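Fucolectin-related protein (Streptococcus pneumoniae, PDB 2WMF) is a family 98 glycoside hydrolase whose catalytic module probably cleaves host blood-group carbohydrate antigens. Local coordinates at residues G351-L356 with K406-L410; H478-Y484 with H573-M579; V524-F528 with N552-Y556. One frame throughout, in Å; residues are numbered along the deposited sequence.

Contact 1 (G351-L356 with K406-L410); sequences GFYQGL and KVNYL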
loop_
_atom_site.group_PDB
_atom_site.type_symbol
_atom_site.label_atom_id
_atom_site.label_comp_id
_atom_site.label_asym_id
_atom_site.label_seq_id
_atom_site.Cartn_x
_atom_site.Cartn_y
_atom_site.Cartn_z
ATOM N N GLY A 351 6.645 -17.233 -14.855
ATOM C CA GLY A 351 7.532 -16.090 -15.219
ATOM C C GLY A 351 7.236 -14.825 -15.963
ATOM O O GLY A 351 8.176 -14.193 -16.490
ATOM N N PHE A 352 5.975 -14.421 -16.002
ATOM C CA PHE A 352 5.611 -13.322 -16.870
ATOM C C PHE A 352 6.411 -12.050 -16.570
ATOM O O PHE A 352 6.777 -11.339 -17.493
ATOM C CB PHE A 352 4.104 -13.026 -16.799
ATOM C CG PHE A 352 3.657 -11.952 -17.764
ATOM C CD1 PHE A 352 3.484 -12.226 -19.139
ATOM C CD2 PHE A 352 3.430 -10.670 -17.319
ATOM C CE1 PHE A 352 3.075 -11.222 -20.007
ATOM C CE2 PHE A 352 3.040 -9.676 -18.176
ATOM C CZ PHE A 352 2.841 -9.937 -19.523
ATOM N N TYR A 353 6.587 -11.715 -15.286
ATOM C CA TYR A 353 7.145 -10.412 -14.957
ATOM C C TYR A 353 8.687 -10.382 -14.983
ATOM O O TYR A 353 9.311 -9.302 -14.949
ATOM C CB TYR A 353 6.607 -9.945 -13.602
ATOM C CG TYR A 353 5.097 -9.771 -13.646
ATOM C CD1 TYR A 353 4.536 -8.590 -14.120
ATOM C CD2 TYR A 353 4.234 -10.788 -13.263
ATOM C CE1 TYR A 353 3.162 -8.419 -14.180
ATOM C CE2 TYR A 353 2.848 -10.633 -13.345
ATOM C CZ TYR A 353 2.324 -9.460 -13.821
ATOM O OH TYR A 353 0.962 -9.310 -13.858
ATOM N N GLN A 354 9.295 -11.554 -15.109
ATOM C CA GLN A 354 10.776 -11.647 -15.260
ATOM C C GLN A 354 11.217 -10.946 -16.541
ATOM O O GLN A 354 10.545 -11.013 -17.591
ATOM C CB GLN A 354 11.175 -13.101 -15.322
ATOM C CG GLN A 354 10.849 -13.870 -14.091
ATOM C CD GLN A 354 11.885 -13.724 -13.016
ATOM O OE1 GLN A 354 12.971 -13.173 -13.237
ATOM N NE2 GLN A 354 11.570 -14.243 -11.834
ATOM N N GLY A 355 12.326 -10.230 -16.479
ATOM C CA GLY A 355 12.747 -9.434 -17.620
ATOM C C GLY A 355 12.020 -8.166 -17.914
ATOM O O GLY A 355 12.485 -7.361 -18.714
ATOM N N LEU A 356 10.869 -7.974 -17.265
ATOM C CA LEU A 356 10.079 -6.767 -17.436
ATOM C C LEU A 356 10.245 -5.890 -16.245
ATOM O O LEU A 356 10.948 -4.868 -16.309
ATOM C CB LEU A 356 8.567 -7.071 -17.686
ATOM C CG LEU A 356 8.244 -7.689 -19.015
ATOM C CD1 LEU A 356 6.781 -8.202 -19.006
ATOM C CD2 LEU A 356 8.579 -6.678 -20.143
ATOM N N LYS A 406 8.880 -11.749 -25.577
ATOM C CA LYS A 406 8.041 -10.919 -24.729
ATOM C C LYS A 406 8.677 -9.546 -24.442
ATOM O O LYS A 406 8.036 -8.490 -24.601
ATOM C CB LYS A 406 7.824 -11.685 -23.423
ATOM C CG LYS A 406 7.177 -10.901 -22.320
ATOM C CD LYS A 406 7.135 -11.688 -21.020
ATOM C CE LYS A 406 8.540 -11.746 -20.381
ATOM N NZ LYS A 406 8.634 -12.618 -19.177
ATOM N N VAL A 407 9.929 -9.557 -23.986
ATOM C CA VAL A 407 10.572 -8.307 -23.578
ATOM C C VAL A 407 10.812 -7.384 -24.772
ATOM O O VAL A 407 10.524 -6.178 -24.723
ATOM C CB VAL A 407 11.881 -8.573 -22.766
ATOM C CG1 VAL A 407 12.646 -7.275 -22.528
ATOM C CG2 VAL A 407 11.542 -9.271 -21.463
ATOM N N ASN A 408 11.342 -7.935 -25.864
ATOM C CA ASN A 408 11.554 -7.123 -27.061
ATOM C C ASN A 408 10.229 -6.517 -27.557
ATOM O O ASN A 408 10.175 -5.358 -27.966
ATOM C CB ASN A 408 12.208 -7.961 -28.164
ATOM C CG ASN A 408 13.682 -8.257 -27.880
ATOM O OD1 ASN A 408 14.317 -7.611 -27.028
ATOM N ND2 ASN A 408 14.231 -9.249 -28.586
ATOM N N TYR A 409 9.160 -7.313 -27.537
ATOM C CA TYR A 409 7.870 -6.815 -28.012
ATOM C C TYR A 409 7.335 -5.683 -27.137
ATOM O O TYR A 409 6.974 -4.615 -27.618
ATOM C CB TYR A 409 6.825 -7.923 -28.119
ATOM C CG TYR A 409 5.535 -7.349 -28.635
ATOM C CD1 TYR A 409 5.450 -6.862 -29.934
ATOM C CD2 TYR A 409 4.429 -7.207 -27.800
ATOM C CE1 TYR A 409 4.310 -6.297 -30.406
ATOM C CE2 TYR A 409 3.254 -6.643 -28.250
ATOM C CZ TYR A 409 3.186 -6.182 -29.562
ATOM O OH TYR A 409 2.017 -5.579 -29.995
ATOM N N LEU A 410 7.283 -5.902 -25.835
ATOM C CA LEU A 410 6.811 -4.829 -24.942
ATOM C C LEU A 410 7.726 -3.608 -25.028
ATOM O O LEU A 410 7.251 -2.476 -24.987
ATOM C CB LEU A 410 6.665 -5.363 -23.519
ATOM C CG LEU A 410 5.371 -6.218 -23.380
ATOM C CD1 LEU A 410 5.368 -7.060 -22.099
ATOM C CD2 LEU A 410 4.106 -5.321 -23.501
#

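Contact 2 (H478-Y484 with H573-M579); sequences HILLNNY and HNGMVEM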
loop_
_atom_site.group_PDB
_atom_site.type_symbol
_atom_site.label_atom_id
_atom_site.label_comp_id
_atom_site.label_asym_id
_atom_site.label_seq_id
_atom_site.Cartn_x
_atom_site.Cartn_y
_atom_site.Cartn_z
ATOM N N HIS A 478 10.315 20.439 -7.876
ATOM C CA HIS A 478 10.111 20.124 -6.473
ATOM C C HIS A 478 10.568 18.728 -6.233
ATOM O O HIS A 478 10.156 17.825 -6.962
ATOM C CB HIS A 478 8.679 20.280 -5.983
ATOM C CG HIS A 478 8.565 19.961 -4.526
ATOM N ND1 HIS A 478 8.776 20.892 -3.528
ATOM C CD2 HIS A 478 8.468 18.760 -3.899
ATOM C CE1 HIS A 478 8.712 20.291 -2.345
ATOM N NE2 HIS A 478 8.511 18.997 -2.540
ATOM N N ILE A 479 11.426 18.547 -5.227
ATOM C CA ILE A 479 12.041 17.241 -4.987
ATOM C C ILE A 479 11.725 16.805 -3.551
ATOM O O ILE A 479 11.955 17.567 -2.595
ATOM C CB ILE A 479 13.585 17.281 -5.238
ATOM C CG1 ILE A 479 13.873 17.612 -6.749
ATOM C CG2 ILE A 479 14.236 15.941 -4.861
ATOM C CD1 ILE A 479 14.965 18.530 -6.981
ATOM N N LEU A 480 11.199 15.597 -3.425
ATOM C CA LEU A 480 10.959 14.939 -2.154
ATOM C C LEU A 480 11.892 13.707 -2.053
ATOM O O LEU A 480 11.964 12.899 -2.990
ATOM C CB LEU A 480 9.482 14.479 -2.054
ATOM C CG LEU A 480 9.057 13.615 -0.882
ATOM C CD1 LEU A 480 9.240 14.412 0.421
ATOM C CD2 LEU A 480 7.618 13.161 -1.023
ATOM N N LEU A 481 12.652 13.647 -0.949
ATOM C CA LEU A 481 13.489 12.488 -0.604
ATOM C C LEU A 481 13.000 11.942 0.716
ATOM O O LEU A 481 12.699 12.707 1.666
ATOM C CB LEU A 481 14.963 12.883 -0.464
ATOM C CG LEU A 481 15.662 13.667 -1.581
ATOM C CD1 LEU A 481 17.144 14.066 -1.156
ATOM C CD2 LEU A 481 15.573 12.927 -2.933
ATOM N N ASN A 482 12.945 10.615 0.827
ATOM C CA ASN A 482 12.726 10.084 2.158
ATOM C C ASN A 482 13.407 8.726 2.277
ATOM O O ASN A 482 13.176 7.826 1.448
ATOM C CB ASN A 482 11.216 9.997 2.478
ATOM C CG ASN A 482 10.930 9.878 3.973
ATOM O OD1 ASN A 482 11.611 9.113 4.671
ATOM N ND2 ASN A 482 9.880 10.572 4.477
ATOM N N ASN A 483 14.272 8.587 3.284
ATOM C CA ASN A 483 14.931 7.322 3.526
ATOM C C ASN A 483 14.760 6.802 4.955
ATOM O O ASN A 483 15.580 6.012 5.434
ATOM C CB ASN A 483 16.429 7.449 3.151
ATOM C CG ASN A 483 17.203 8.320 4.128
ATOM O OD1 ASN A 483 16.631 8.920 5.056
ATOM N ND2 ASN A 483 18.501 8.391 3.926
ATOM N N TYR A 484 13.678 7.187 5.626
ATOM C CA TYR A 484 13.561 6.946 7.082
ATOM C C TYR A 484 13.652 5.439 7.379
ATOM O O TYR A 484 12.874 4.636 6.825
ATOM C CB TYR A 484 12.228 7.477 7.636
ATOM C CG TYR A 484 12.200 7.494 9.178
ATOM C CD1 TYR A 484 13.060 8.301 9.901
ATOM C CD2 TYR A 484 11.342 6.673 9.881
ATOM C CE1 TYR A 484 13.086 8.278 11.256
ATOM C CE2 TYR A 484 11.341 6.660 11.282
ATOM C CZ TYR A 484 12.197 7.495 11.966
ATOM O OH TYR A 484 12.236 7.490 13.350
ATOM N N HIS A 573 20.972 12.028 5.502
ATOM C CA HIS A 573 19.669 12.114 6.155
ATOM C C HIS A 573 19.222 10.767 6.714
ATOM O O HIS A 573 19.693 9.747 6.270
ATOM C CB HIS A 573 18.625 12.780 5.240
ATOM C CG HIS A 573 18.238 12.033 3.990
ATOM N ND1 HIS A 573 19.107 11.718 2.957
ATOM C CD2 HIS A 573 17.007 11.651 3.567
ATOM C CE1 HIS A 573 18.407 11.177 1.960
ATOM N NE2 HIS A 573 17.143 11.087 2.323
ATOM N N ASN A 574 18.307 10.826 7.681
ATOM C CA ASN A 574 17.506 9.662 8.060
ATOM C C ASN A 574 16.111 10.185 8.282
ATOM O O ASN A 574 15.769 10.655 9.353
ATOM C CB ASN A 574 18.060 8.943 9.283
ATOM C CG ASN A 574 17.404 7.575 9.495
ATOM O OD1 ASN A 574 16.385 7.299 8.898
ATOM N ND2 ASN A 574 18.020 6.704 10.312
ATOM N N GLY A 575 15.339 10.208 7.198
ATOM C CA GLY A 575 14.041 10.870 7.215
ATOM C C GLY A 575 13.777 11.615 5.919
ATOM O O GLY A 575 14.400 11.351 4.865
ATOM N N MET A 576 12.818 12.541 6.021
ATOM C CA MET A 576 12.326 13.340 4.903
ATOM C C MET A 576 13.216 14.585 4.670
ATOM O O MET A 576 13.610 15.267 5.632
ATOM C CB MET A 576 10.889 13.796 5.204
ATOM C CG MET A 576 10.203 14.426 3.986
ATOM S SD MET A 576 8.510 14.959 4.383
ATOM C CE MET A 576 7.351 14.627 3.039
ATOM N N VAL A 577 13.450 14.896 3.385
ATOM C CA VAL A 577 14.063 16.164 2.961
ATOM C C VAL A 577 13.264 16.616 1.736
ATOM O O VAL A 577 12.957 15.809 0.851
ATOM C CB VAL A 577 15.602 16.025 2.643
ATOM C CG1 VAL A 577 16.221 17.342 2.141
ATOM C CG2 VAL A 577 16.325 15.520 3.862
ATOM N N GLU A 578 12.901 17.900 1.695
ATOM C CA GLU A 578 12.158 18.479 0.566
ATOM C C GLU A 578 12.911 19.707 0.053
ATOM O O GLU A 578 13.466 20.452 0.843
ATOM C CB GLU A 578 10.773 18.956 1.022
ATOM C CG GLU A 578 9.855 17.885 1.515
ATOM C CD GLU A 578 8.438 18.355 1.771
ATOM O OE1 GLU A 578 8.169 18.813 2.927
ATOM O OE2 GLU A 578 7.604 18.246 0.817
ATOM N N MET A 579 12.909 19.906 -1.262
ATOM C CA MET A 579 13.599 21.052 -1.889
ATOM C C MET A 579 12.783 21.616 -3.013
ATOM O O MET A 579 12.086 20.878 -3.669
ATOM C CB MET A 579 14.862 20.590 -2.601
ATOM C CG MET A 579 15.862 19.994 -1.779
ATOM S SD MET A 579 17.117 19.321 -2.896
ATOM C CE MET A 579 17.376 17.919 -1.822
#

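Contact 3 (V524-F528 with N552-Y556); sequences VDNDF and NHYTY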
loop_
_atom_site.group_PDB
_atom_site.type_symbol
_atom_site.label_atom_id
_atom_site.label_comp_id
_atom_site.label_asym_id
_atom_site.label_seq_id
_atom_site.Cartn_x
_atom_site.Cartn_y
_atom_site.Cartn_z
ATOM N N VAL A 524 16.017 4.861 17.247
ATOM C CA VAL A 524 17.463 4.900 16.989
ATOM C C VAL A 524 17.613 5.295 15.511
ATOM O O VAL A 524 17.731 4.446 14.626
ATOM C CB VAL A 524 18.146 3.565 17.333
ATOM C CG1 VAL A 524 19.648 3.683 17.070
ATOM C CG2 VAL A 524 17.889 3.187 18.807
ATOM N N ASP A 525 17.521 6.601 15.238
ATOM C CA ASP A 525 17.408 7.123 13.878
ATOM C C ASP A 525 18.407 8.231 13.582
ATOM O O ASP A 525 18.171 9.062 12.694
ATOM C CB ASP A 525 15.953 7.591 13.583
ATOM C CG ASP A 525 15.455 8.673 14.511
ATOM O OD1 ASP A 525 16.260 9.306 15.247
ATOM O OD2 ASP A 525 14.211 8.874 14.491
ATOM N N ASN A 526 19.545 8.190 14.290
ATOM C CA ASN A 526 20.619 9.164 14.128
ATOM C C ASN A 526 21.754 8.709 13.205
ATOM O O ASN A 526 22.712 9.469 12.994
ATOM C CB ASN A 526 21.126 9.628 15.500
ATOM C CG ASN A 526 20.047 10.403 16.262
ATOM O OD1 ASN A 526 19.550 9.936 17.259
ATOM N ND2 ASN A 526 19.665 11.549 15.761
ATOM N N ASP A 527 21.621 7.525 12.606
ATOM C CA ASP A 527 22.586 7.075 11.599
ATOM C C ASP A 527 22.082 7.645 10.253
ATOM O O ASP A 527 21.043 7.222 9.765
ATOM C CB ASP A 527 22.651 5.559 11.476
ATOM C CG ASP A 527 23.098 4.829 12.754
ATOM O OD1 ASP A 527 23.990 5.266 13.441
ATOM O OD2 ASP A 527 22.586 3.723 13.006
ATOM N N PHE A 528 22.811 8.587 9.684
ATOM C CA PHE A 528 22.423 9.195 8.405
ATOM C C PHE A 528 23.030 8.387 7.247
ATOM O O PHE A 528 24.097 7.786 7.362
ATOM C CB PHE A 528 22.873 10.642 8.286
ATOM C CG PHE A 528 22.232 11.599 9.275
ATOM C CD1 PHE A 528 21.209 11.224 10.137
ATOM C CD2 PHE A 528 22.636 12.953 9.265
ATOM C CE1 PHE A 528 20.657 12.143 11.042
ATOM C CE2 PHE A 528 22.054 13.876 10.136
ATOM C CZ PHE A 528 21.050 13.481 11.014
ATOM N N ASN A 552 16.536 18.018 12.798
ATOM C CA ASN A 552 17.726 17.321 13.309
ATOM C C ASN A 552 18.070 16.013 12.612
ATOM O O ASN A 552 18.907 15.235 13.106
ATOM C CB ASN A 552 17.645 17.044 14.827
ATOM C CG ASN A 552 17.429 18.292 15.634
ATOM O OD1 ASN A 552 16.571 18.335 16.529
ATOM N ND2 ASN A 552 18.236 19.289 15.367
ATOM N N HIS A 553 17.461 15.792 11.446
ATOM C CA HIS A 553 17.661 14.534 10.721
ATOM C C HIS A 553 18.204 14.694 9.300
ATOM O O HIS A 553 18.107 13.772 8.475
ATOM C CB HIS A 553 16.370 13.693 10.792
ATOM C CG HIS A 553 16.157 13.116 12.149
ATOM N ND1 HIS A 553 16.495 11.823 12.472
ATOM C CD2 HIS A 553 15.777 13.707 13.302
ATOM C CE1 HIS A 553 16.288 11.629 13.767
ATOM N NE2 HIS A 553 15.830 12.749 14.290
ATOM N N TYR A 554 18.831 15.848 9.019
ATOM C CA TYR A 554 19.581 15.974 7.782
ATOM C C TYR A 554 20.643 17.062 7.791
ATOM O O TYR A 554 20.514 18.056 8.491
ATOM C CB TYR A 554 18.637 16.227 6.594
ATOM C CG TYR A 554 18.029 17.624 6.566
ATOM C CD1 TYR A 554 18.500 18.595 5.683
ATOM C CD2 TYR A 554 16.987 17.972 7.432
ATOM C CE1 TYR A 554 17.953 19.871 5.661
ATOM C CE2 TYR A 554 16.433 19.269 7.426
ATOM C CZ TYR A 554 16.940 20.209 6.540
ATOM O OH TYR A 554 16.380 21.508 6.526
ATOM N N THR A 555 21.677 16.814 7.007
ATOM C CA THR A 555 22.645 17.812 6.606
ATOM C C THR A 555 22.861 17.742 5.103
ATOM O O THR A 555 22.435 16.802 4.436
ATOM C CB THR A 555 23.987 17.661 7.347
ATOM O OG1 THR A 555 24.627 16.445 6.969
ATOM C CG2 THR A 555 23.790 17.672 8.862
ATOM N N TYR A 556 23.473 18.781 4.533
ATOM C CA TYR A 556 23.747 18.786 3.098
ATOM C C TYR A 556 24.949 19.645 2.716
ATOM O O TYR A 556 25.342 20.551 3.462
ATOM C CB TYR A 556 22.506 19.210 2.292
ATOM C CG TYR A 556 22.098 20.650 2.490
ATOM C CD1 TYR A 556 22.500 21.631 1.592
ATOM C CD2 TYR A 556 21.294 21.028 3.565
ATOM C CE1 TYR A 556 22.130 22.961 1.770
ATOM C CE2 TYR A 556 20.923 22.363 3.757
ATOM C CZ TYR A 556 21.346 23.319 2.852
ATOM O OH TYR A 556 20.958 24.629 3.031
#

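Contact 1 (G351-L356 with K406-L410)
Lys406, on the first turn of helix 406-413, reaches into a type I beta turn formed by Gly351 to Gln354, and its ammonium group binds two of the loop's carbonyls. NZ makes two hydrogen bonds, to Phe352 O at 2.8 Å and to Gln354 O at 3.0 Å. The two are approached differently: at Phe352 O the nitrogen stands well above the carbonyl plane, 57° out of it, whereas at Gln354 O it is tilted from that plane by only 15°. Gly351 O is also close to NZ, but its angle is too poor for a bond; that oxygen instead accepts from Gln354 N, closing the turn. Two bonded carbonyls, with a third close by, would be expected to favour the charged amine.

The tight part lies along the lysine's aliphatic chain. Extended at chi1 and chi2, it carries Lys406 CD to 4.1 Å from Phe352 CD1. Lys406 CD also lies 4.0 Å from Leu356 CD1. A bend at chi3 of Lys406 (74°) then turns CE and NZ into the loop. Leu356 meets Leu410, one helical turn on, at about a right angle, with CD1 against CD1 at 3.6 Å. Leu410 also packs on Leu396 of strand 394-396, so this side is buried.

Away from it the contact thins out. Gln354 and Gly355 are exposed, and the Gln354 amide leads away from the helix. The Tyr353 CB points away from the helix, and its OH bonds to Ser224, on helix 219-231 of the barrel, so the turn lies between the barrel and helix 406-413. Gly355 has a positive phi that suits glycine, and its backbone passes close to Val407, whose CG2 branch sits 3.5 Å from Gly355 O.

Contact 2 (H478-Y484 with H573-M579)
Two neighbouring antiparallel strands of a beta sandwich meet here, 478-482 beside 576-579, with Ile479 facing Met579 and Leu481 facing Val577 as hydrogen-bonded pairs. The short segments run at 169° to each other. Ile479, Leu481, Val577 and Met579 turn to the sandwich interior, where strands 529-536 and 566-573 of the second sheet cover them; Leu481 CD1 touches Met579 CE at 3.9 Å. The opposite face carries Leu480, Asn482, Met576 and Glu578, and helix 307-322 of the barrel packs on Leu480 and Asn482. There the Met576 chain bends at chi3 and brings CE within 3.2 Å of Leu480 CD1, unusually tight for two carbons.

Where the strands end, the backbone keeps one more bond, Asn483 N to Gly575 O at 3.2 Å, and the Asn483 side chain adds two. Its chi1 of 71° sets CG between the backbone N and carbonyl carbon, placing the amide flat over the His573 ring, the planes 13° apart. From this stacked position OD1 accepts from Gly575 N at 2.8 Å, met nearly end-on, while ND2 donates to His573 O at 3.0 Å from well above that carbonyl's plane. One amide therefore spans the bend from His573 to Gly575, where glycine's backbone angles are needed. Next to it, Asn482 forms an Asx turn, its OD1 accepting from Tyr484 N at 3.0 Å.

Contact 3 (V524-F528 with N552-Y556)
Phe528 leans its ring against the backbone of Asn552 to Thr555, which leads into edge strand 554-561 in one sheet of the beta sandwich. The tip does most of the touching. CZ lies 3.5 Å from Asn552 O, which sits at the ring edge and in its plane, and equally 3.5 Å from the carbonyl carbon of His553. The oxygen of that same carbonyl stands over one ring face, offset toward the rim. Farther round, CE2 comes to 4.4 Å from Thr555 CG2, a looser contact. The Phe528 CB already points at the strand segment, and with CG anti to the carbonyl carbon (chi1 -65°) the ring continues to it.

His553 supplies the second part of the contact. Its ring reaches back to the loop, and ND1 donates a weak hydrogen bond to Asp525 O, 3.2 Å long with an angle of only 120° at the hydrogen. The Asn526 amide lies nearby, ND2 being 3.9 Å from His553 CE1, its plane turned 27° from the ring.

The next shell fixes both partners. Asp525 OD2 is hydrogen-bonded to Tyr484 OH, so the carboxylate is tied to segment 478-484. Asn574 lies between loop and strand: its side chain packs against Phe528, its ND2 gives a weak hydrogen bond to Asp527 O, and its backbone pairs with His553. Thr555 is held twice by Asn572, through the backbone and through OG1.

In the fold, the loop comes off helix 506-517 and leads into strand 529-536. Strand 566-573 lies between that strand and the outermost strand 554-561, so Phe528 reaches across the end of the middle strand, while Tyr554 points away from the loop and packs on Ile547 of strand 546-549 in the other sheet.

Following the chain past the eight-stranded barrel, contact 1 comes first: it joins the loop after strand 337-340 to helix 406-413, closing a loop of 49 residues before the sandwich strands of contact 2 begin. Its nearest atoms are about 22 Å from contact 2 and about 30 Å from contact 3. Contact 2 then spans 88 residues, joining 478-484 to 573-579 in one sheet. Within that span lies contact 3, which brings 524-528 to 552-556 at the end of the other sheet. These two touch through residues at the strand ends, their centres 11 Å apart, and so link the ends of both sandwich sheets.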